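Fatty acyl CoA synthetase FADD13 (FATTY-ACYL-CoA SYNTHETASE) (Mycobacterium tuberculosis, PDB 3R44) is a two-domain enzyme of the ANL superfamily, built from a large AMP-binding domain followed by a smaller C-terminal domain. Local coordinates at residues F85-P97 with E162-M176. Residues are numbered along the deposited sequence; the frame is centred on the assembly and turned at random. Where two conformers were deposited one is given.
Sequences FYGAAKLGAVAVP and EPAVECGGDDNLFIM
Strand 94-97 runs alongside 172-176 in parallel, and Ala95 bonds the neighbouring strand through both its backbone N and its O. Its N donates to Leu173 O at 3.0 Å, and its O accepts from Ile175 N at 2.9 Å, with the donor nearly in line with the carbonyl (165°). On one side of this single bridge, Val94 CG1 packs on Ile175 CG1 while its CG2 reaches Asn172 CB. On the other, Leu173 CD1 comes to within 3.6 Å of Ala89 CB and its CD2 lies against Phe85 CZ. With CG anti to the backbone N (chi1 -176°), the Phe85 ring also meets Phe174 CD2 at its edge, the two ring planes inclined at 56°.

Residues 162-167 pass the C-terminal end of helix 79-91. Gly92, closing a Schellman motif, has its CA against Cys167 SG in one of the two conformers of the cysteine. Earlier in both segments, Lys90 NZ forms a 2.6 Å salt bridge with Glu162 OE1 on its syn lone pair, and Pro163 packs across the lysine chain. Asn50 bonds both charged ends, and Asn54 adds another bond to Glu162 OE2.

Two waters join Asn172, at the start of strand 172-178, to the turn before strand 94-97: both donate to Asn172 O, one also to Gly92 O and the other to Ala93 O. Leu173 and Phe174 form a classic beta bulge facing His190. Since strand 94-97 edges a parallel sheet and 172-178 an antiparallel one, the bridge at Ala95 links two sheets of the AMP-binding domain. An apolar centre is thus flanked by a water-bridged cluster of carbonyl oxygens and an ion pair with a buried lysine, whose asparagine partners probably offset part of the cost of burying its charge.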
ATOM      1  N   PHE A  85      -5.709 -10.067 -13.838  1.00 15.39           N
ATOM      2  CA  PHE A  85      -6.549  -9.663 -12.752  1.00 15.18           C
ATOM      3  C   PHE A  85      -8.031  -9.505 -13.206  1.00 14.54           C
ATOM      4  O   PHE A  85      -8.952 -10.047 -12.562  1.00 13.76           O
ATOM      5  CB  PHE A  85      -6.047  -8.357 -12.123  1.00 16.05           C
ATOM      6  CG  PHE A  85      -6.826  -7.944 -10.928  1.00 19.36           C
ATOM      7  CD1 PHE A  85      -6.509  -8.448  -9.645  1.00 22.60           C
ATOM      8  CD2 PHE A  85      -7.914  -7.119 -11.051  1.00 25.98           C
ATOM      9  CE1 PHE A  85      -7.247  -8.062  -8.495  1.00 23.86           C
ATOM     10  CE2 PHE A  85      -8.697  -6.769  -9.896  1.00 27.59           C
ATOM     11  CZ  PHE A  85      -8.343  -7.236  -8.626  1.00 25.69           C
ATOM     12  N   TYR A  86      -8.236  -8.745 -14.270  1.00 12.07           N
ATOM     13  CA  TYR A  86      -9.554  -8.591 -14.854  1.00 12.05           C
ATOM     14  C   TYR A  86     -10.171  -9.906 -15.352  1.00 13.75           C
ATOM     15  O   TYR A  86     -11.379 -10.124 -15.194  1.00 13.53           O
ATOM     16  CB  TYR A  86      -9.548  -7.589 -15.979  1.00 13.02           C
ATOM     17  CG  TYR A  86      -9.495  -6.143 -15.532  1.00 10.12           C
ATOM     18  CD1 TYR A  86     -10.515  -5.608 -14.724  1.00 14.05           C
ATOM     19  CD2 TYR A  86      -8.476  -5.298 -15.944  1.00 15.77           C
ATOM     20  CE1 TYR A  86     -10.506  -4.221 -14.349  1.00 14.70           C
ATOM     21  CE2 TYR A  86      -8.462  -3.967 -15.582  1.00 14.91           C
ATOM     22  CZ  TYR A  86      -9.465  -3.444 -14.766  1.00 17.22           C
ATOM     23  OH  TYR A  86      -9.499  -2.129 -14.413  1.00 15.20           O
ATOM     24  N   GLY A  87      -9.357 -10.739 -15.998  1.00 13.64           N
ATOM     25  CA  GLY A  87      -9.775 -12.030 -16.485  1.00 15.56           C
ATOM     26  C   GLY A  87     -10.233 -12.905 -15.337  1.00 14.82           C
ATOM     27  O   GLY A  87     -11.313 -13.509 -15.365  1.00 14.60           O
ATOM     28  N   ALA A  88      -9.423 -12.984 -14.275  1.00 14.69           N
ATOM     29  CA  ALA A  88      -9.846 -13.714 -13.065  1.00 15.04           C
ATOM     30  C   ALA A  88     -11.162 -13.166 -12.475  1.00 13.95           C
ATOM     31  O   ALA A  88     -12.044 -13.972 -12.097  1.00 12.98           O
ATOM     32  CB  ALA A  88      -8.734 -13.693 -11.970  1.00 14.36           C
ATOM     33  N   ALA A  89     -11.277 -11.836 -12.403  1.00 12.21           N
ATOM     34  CA  ALA A  89     -12.512 -11.169 -11.938  1.00 11.65           C
ATOM     35  C   ALA A  89     -13.769 -11.644 -12.709  1.00 11.99           C
ATOM     36  O   ALA A  89     -14.795 -12.000 -12.120  1.00 13.08           O
ATOM     37  CB  ALA A  89     -12.356  -9.628 -11.994  1.00 11.37           C
ATOM     38  N   LYS A  90     -13.676 -11.705 -14.035  1.00 12.73           N
ATOM     39  CA  LYS A  90     -14.789 -12.155 -14.868  1.00 13.66           C
ATOM     40  C   LYS A  90     -15.185 -13.594 -14.571  1.00 14.14           C
ATOM     41  O   LYS A  90     -16.357 -13.937 -14.690  1.00 15.68           O
ATOM     42  CB  LYS A  90     -14.454 -12.038 -16.348  1.00 14.45           C
ATOM     43  CG  LYS A  90     -14.304 -10.559 -16.808  1.00 16.20           C
ATOM     44  CD  LYS A  90     -13.893 -10.570 -18.298  1.00 21.40           C
ATOM     45  CE  LYS A  90     -13.468  -9.199 -18.778  1.00 23.10           C
ATOM     46  NZ  LYS A  90     -14.557  -8.684 -19.522  1.00 18.75           N
ATOM     47  N   LEU A  91     -14.212 -14.430 -14.209  1.00 14.19           N
ATOM     48  CA  LEU A  91     -14.458 -15.839 -13.839  1.00 15.69           C
ATOM     49  C   LEU A  91     -14.875 -16.113 -12.410  1.00 15.98           C
ATOM     50  O   LEU A  91     -15.279 -17.255 -12.085  1.00 15.67           O
ATOM     51  CB  LEU A  91     -13.180 -16.667 -14.106  1.00 17.54           C
ATOM     52  CG  LEU A  91     -12.675 -16.742 -15.540  1.00 18.19           C
ATOM     53  CD1 LEU A  91     -11.355 -17.492 -15.577  1.00 14.25           C
ATOM     54  CD2 LEU A  91     -13.680 -17.450 -16.428  1.00 20.43           C
ATOM     55  N   GLY A  92     -14.802 -15.120 -11.540  1.00 14.55           N
ATOM     56  CA  GLY A  92     -15.084 -15.292 -10.113  1.00 14.51           C
ATOM     57  C   GLY A  92     -13.901 -15.935  -9.391  1.00 14.97           C
ATOM     58  O   GLY A  92     -14.014 -16.399  -8.252  1.00 17.55           O
ATOM     59  N   ALA A  93     -12.768 -15.958 -10.070  1.00 14.20           N
ATOM     60  CA  ALA A  93     -11.488 -16.359  -9.494  1.00 15.26           C
ATOM     61  C   ALA A  93     -10.840 -15.284  -8.621  1.00 14.35           C
ATOM     62  O   ALA A  93     -11.216 -14.106  -8.625  1.00 14.51           O
ATOM     63  CB  ALA A  93     -10.467 -16.902 -10.622  1.00 14.10           C
ATOM     64  N   VAL A  94      -9.824 -15.695  -7.879  1.00 14.19           N
ATOM     65  CA  VAL A  94      -9.251 -14.884  -6.853  1.00 14.35           C
ATOM     66  C   VAL A  94      -7.751 -14.698  -7.138  1.00 13.84           C
ATOM     67  O   VAL A  94      -6.971 -15.663  -7.164  1.00 14.87           O
ATOM     68  CB  VAL A  94      -9.499 -15.508  -5.495  1.00 13.90           C
ATOM     69  CG1 VAL A  94      -8.889 -14.655  -4.362  1.00 14.16           C
ATOM     70  CG2 VAL A  94     -11.024 -15.727  -5.260  1.00 14.46           C
ATOM     71  N   ALA A  95      -7.378 -13.476  -7.445  1.00 13.08           N
ATOM     72  CA  ALA A  95      -6.006 -13.180  -7.740  1.00 12.71           C
ATOM     73  C   ALA A  95      -5.225 -13.041  -6.452  1.00 11.77           C
ATOM     74  O   ALA A  95      -5.718 -12.513  -5.471  1.00 14.17           O
ATOM     75  CB  ALA A  95      -5.884 -11.872  -8.588  1.00 12.61           C
ATOM     76  N   VAL A  96      -4.005 -13.539  -6.471  1.00 11.57           N
ATOM     77  CA  VAL A  96      -3.080 -13.469  -5.338  1.00 12.53           C
ATOM     78  C   VAL A  96      -1.788 -12.760  -5.825  1.00 11.70           C
ATOM     79  O   VAL A  96      -0.795 -13.394  -6.255  1.00 13.12           O
ATOM     80  CB  VAL A  96      -2.746 -14.830  -4.701  1.00 13.80           C
ATOM     81  CG1 VAL A  96      -1.909 -14.625  -3.461  1.00 14.47           C
ATOM     82  CG2 VAL A  96      -4.057 -15.590  -4.294  1.00 14.74           C
ATOM     83  N   PRO A  97      -1.793 -11.446  -5.752  1.00 11.30           N
ATOM     84  CA  PRO A  97      -0.596 -10.741  -6.269  1.00 13.16           C
ATOM     85  C   PRO A  97       0.520 -10.803  -5.239  1.00 14.28           C
ATOM     86  O   PRO A  97       0.316 -10.374  -4.072  1.00 16.68           O
ATOM     87  CB  PRO A  97      -1.066  -9.281  -6.405  1.00 13.72           C
ATOM     88  CG  PRO A  97      -2.486  -9.264  -6.248  1.00 13.83           C
ATOM     89  CD  PRO A  97      -2.902 -10.500  -5.473  1.00 11.90           C
ATOM     90  N   GLU A 162     -16.377 -13.159 -24.319  1.00 26.68           N
ATOM     91  CA  GLU A 162     -16.730 -12.674 -23.014  1.00 26.38           C
ATOM     92  C   GLU A 162     -17.261 -13.866 -22.166  1.00 27.46           C
ATOM     93  O   GLU A 162     -18.212 -14.522 -22.595  1.00 28.13           O
ATOM     94  CB  GLU A 162     -17.772 -11.574 -23.224  1.00 26.22           C
ATOM     95  CG  GLU A 162     -18.063 -10.728 -22.063  1.00 26.16           C
ATOM     96  CD  GLU A 162     -16.947  -9.809 -21.697  1.00 23.31           C
ATOM     97  OE1 GLU A 162     -16.682  -9.834 -20.477  1.00 25.36           O
ATOM     98  OE2 GLU A 162     -16.362  -9.051 -22.587  1.00 18.45           O
ATOM     99  N   PRO A 163     -16.635 -14.197 -21.023  1.00 27.60           N
ATOM    100  CA  PRO A 163     -17.202 -15.298 -20.227  1.00 29.84           C
ATOM    101  C   PRO A 163     -18.602 -15.014 -19.670  1.00 32.23           C
ATOM    102  O   PRO A 163     -18.965 -13.864 -19.448  1.00 31.03           O
ATOM    103  CB  PRO A 163     -16.231 -15.421 -19.035  1.00 29.38           C
ATOM    104  CG  PRO A 163     -14.988 -14.645 -19.477  1.00 28.34           C
ATOM    105  CD  PRO A 163     -15.488 -13.574 -20.348  1.00 26.04           C
ATOM    106  N   ALA A 164     -19.356 -16.063 -19.406  1.00 34.68           N
ATOM    107  CA  ALA A 164     -20.586 -15.920 -18.654  1.00 37.74           C
ATOM    108  C   ALA A 164     -20.129 -15.422 -17.284  1.00 38.29           C
ATOM    109  O   ALA A 164     -19.402 -16.109 -16.563  1.00 40.50           O
ATOM    110  CB  ALA A 164     -21.318 -17.276 -18.548  1.00 39.08           C
ATOM    111  N   VAL A 165     -20.460 -14.194 -16.941  1.00 37.77           N
ATOM    112  CA  VAL A 165     -20.006 -13.663 -15.666  1.00 36.10           C
ATOM    113  C   VAL A 165     -21.218 -13.735 -14.755  1.00 36.18           C
ATOM    114  O   VAL A 165     -22.273 -13.148 -15.074  1.00 36.67           O
ATOM    115  CB  VAL A 165     -19.490 -12.203 -15.803  1.00 35.08           C
ATOM    116  CG1 VAL A 165     -19.122 -11.621 -14.453  1.00 33.62           C
ATOM    117  CG2 VAL A 165     -18.315 -12.131 -16.728  1.00 33.86           C
ATOM    118  N   GLU A 166     -21.141 -14.518 -13.692  1.00 35.50           N
ATOM    119  CA  GLU A 166     -22.328 -14.725 -12.803  1.00 35.32           C
ATOM    120  C   GLU A 166     -21.919 -14.679 -11.328  1.00 31.32           C
ATOM    121  O   GLU A 166     -22.465 -15.385 -10.471  1.00 33.87           O
ATOM    122  CB  GLU A 166     -23.033 -16.026 -13.129  1.00 37.98           C
ATOM    123  CG  GLU A 166     -22.190 -17.299 -12.936  1.00 42.28           C
ATOM    124  CD  GLU A 166     -22.613 -18.447 -13.859  1.00 47.62           C
ATOM    125  OE1 GLU A 166     -22.942 -18.200 -15.056  1.00 48.71           O
ATOM    126  OE2 GLU A 166     -22.588 -19.602 -13.374  1.00 50.48           O
ATOM    127  N   CYS A 167     -20.908 -13.864 -11.080  1.00 26.39           N
ATOM    128  CA  CYS A 167     -20.358 -13.686  -9.758  0.80 24.49           C
ATOM    129  C   CYS A 167     -20.030 -12.214  -9.595  1.00 21.04           C
ATOM    130  O   CYS A 167     -19.954 -11.458 -10.579  1.00 19.02           O
ATOM    131  CB  CYS A 167     -19.106 -14.499  -9.606  0.80 24.74           C
ATOM    132  SG  CYS A 167     -18.014 -14.105 -10.901  0.80 31.08           S
ATOM    133  N   GLY A 168     -19.931 -11.788  -8.354  1.00 18.44           N
ATOM    134  CA  GLY A 168     -19.554 -10.424  -8.067  1.00 17.03           C
ATOM    135  C   GLY A 168     -19.998 -10.044  -6.687  1.00 16.15           C
ATOM    136  O   GLY A 168     -20.203 -10.892  -5.852  1.00 16.28           O
ATOM    137  N   GLY A 169     -20.123  -8.764  -6.421  1.00 13.51           N
ATOM    138  CA  GLY A 169     -20.553  -8.331  -5.097  1.00 15.98           C
ATOM    139  C   GLY A 169     -19.581  -8.753  -4.013  1.00 16.16           C
ATOM    140  O   GLY A 169     -18.388  -8.477  -4.084  1.00 15.12           O
ATOM    141  N   ASP A 170     -20.107  -9.468  -3.040  1.00 18.91           N
ATOM    142  CA  ASP A 170     -19.351  -9.962  -1.923  1.00 21.62           C
ATOM    143  C   ASP A 170     -18.518 -11.208  -2.259  1.00 19.08           C
ATOM    144  O   ASP A 170     -17.868 -11.750  -1.390  1.00 20.71           O
ATOM    145  CB  ASP A 170     -20.345 -10.309  -0.794  1.00 23.75           C
ATOM    146  CG  ASP A 170     -19.662 -10.701   0.477  1.00 31.30           C
ATOM    147  OD1 ASP A 170     -18.708  -9.986   0.862  1.00 38.85           O
ATOM    148  OD2 ASP A 170     -20.085 -11.715   1.111  1.00 38.38           O
ATOM    149  N   ASP A 171     -18.530 -11.685  -3.499  1.00 17.52           N
ATOM    150  CA  ASP A 171     -17.608 -12.724  -3.893  1.00 15.58           C
ATOM    151  C   ASP A 171     -16.123 -12.300  -3.776  1.00 15.30           C
ATOM    152  O   ASP A 171     -15.748 -11.182  -4.144  1.00 13.57           O
ATOM    153  CB  ASP A 171     -17.917 -13.213  -5.309  1.00 15.06           C
ATOM    154  CG  ASP A 171     -19.247 -13.949  -5.384  1.00 20.03           C
ATOM    155  OD1 ASP A 171     -19.708 -14.452  -4.333  1.00 20.85           O
ATOM    156  OD2 ASP A 171     -19.795 -14.015  -6.488  1.00 18.49           O
ATOM    157  N   ASN A 172     -15.289 -13.212  -3.281  1.00 14.67           N
ATOM    158  CA  ASN A 172     -13.871 -12.948  -3.207  1.00 13.09           C
ATOM    159  C   ASN A 172     -13.278 -12.615  -4.541  1.00 11.77           C
ATOM    160  O   ASN A 172     -13.622 -13.245  -5.555  1.00 13.35           O
ATOM    161  CB  ASN A 172     -13.059 -14.106  -2.672  1.00 13.94           C
ATOM    162  CG  ASN A 172     -13.431 -14.491  -1.301  1.00 16.21           C
ATOM    163  OD1 ASN A 172     -14.031 -13.697  -0.583  1.00 16.63           O
ATOM    164  ND2 ASN A 172     -13.091 -15.738  -0.918  1.00 16.54           N
ATOM    165  N   LEU A 173     -12.335 -11.680  -4.523  1.00 10.92           N
ATOM    166  CA  LEU A 173     -11.662 -11.203  -5.718  1.00 11.58           C
ATOM    167  C   LEU A 173     -10.131 -11.264  -5.610  1.00 10.80           C
ATOM    168  O   LEU A 173      -9.451 -11.547  -6.593  1.00 10.80           O
ATOM    169  CB  LEU A 173     -12.080  -9.744  -6.036  1.00 11.04           C
ATOM    170  CG  LEU A 173     -11.405  -9.047  -7.236  1.00 13.32           C
ATOM    171  CD1 LEU A 173     -11.472  -9.908  -8.519  1.00 10.51           C
ATOM    172  CD2 LEU A 173     -11.933  -7.644  -7.524  1.00 14.88           C
ATOM    173  N   PHE A 174      -9.570 -10.845  -4.496  1.00 11.45           N
ATOM    174  CA  PHE A 174      -8.118 -10.982  -4.356  1.00 12.37           C
ATOM    175  C   PHE A 174      -7.716 -11.239  -2.937  1.00 12.70           C
ATOM    176  O   PHE A 174      -8.490 -10.893  -2.007  1.00 12.08           O
ATOM    177  CB  PHE A 174      -7.327  -9.873  -5.061  1.00 14.96           C
ATOM    178  CG  PHE A 174      -7.397  -8.527  -4.421  1.00 13.24           C
ATOM    179  CD1 PHE A 174      -6.511  -8.197  -3.406  1.00 17.88           C
ATOM    180  CD2 PHE A 174      -8.254  -7.562  -4.885  1.00 20.42           C
ATOM    181  CE1 PHE A 174      -6.543  -6.919  -2.765  1.00 19.46           C
ATOM    182  CE2 PHE A 174      -8.278  -6.288  -4.289  1.00 19.62           C
ATOM    183  CZ  PHE A 174      -7.410  -5.959  -3.240  1.00 18.96           C
ATOM    184  N   ILE A 175      -6.518 -11.815  -2.775  1.00 11.89           N
ATOM    185  CA  ILE A 175      -5.907 -11.945  -1.464  1.00 12.54           C
ATOM    186  C   ILE A 175      -4.542 -11.311  -1.530  1.00 12.64           C
ATOM    187  O   ILE A 175      -3.724 -11.680  -2.358  1.00 13.96           O
ATOM    188  CB  ILE A 175      -5.744 -13.406  -1.006  1.00 13.45           C
ATOM    189  CG1 ILE A 175      -7.037 -14.205  -1.046  1.00 13.40           C
ATOM    190  CG2 ILE A 175      -5.224 -13.452   0.426  1.00 14.63           C
ATOM    191  CD1 ILE A 175      -6.871 -15.711  -1.116  1.00 16.84           C
ATOM    192  N   MET A 176      -4.322 -10.340  -0.674  1.00 13.32           N
ATOM    193  CA  MET A 176      -3.063  -9.676  -0.598  1.00 14.62           C
ATOM    194  C   MET A 176      -2.442  -9.880   0.769  1.00 14.97           C
ATOM    195  O   MET A 176      -3.075  -9.651   1.834  1.00 16.19           O
ATOM    196  CB  MET A 176      -3.217  -8.173  -0.950  1.00 15.23           C
ATOM    197  CG  MET A 176      -3.640  -7.911  -2.458  1.00 24.07           C
ATOM    198  SD  MET A 176      -2.822  -6.457  -3.178  1.00 39.46           S
ATOM    199  CE  MET A 176      -2.015  -5.883  -1.748  1.00 20.01           C
TER
HETATM  200  O   HOH W   1     -15.061 -15.507  -5.961  1.00  4.95           O
HETATM  201  O   HOH W   2     -13.670 -12.993  -8.313  1.00  4.48           O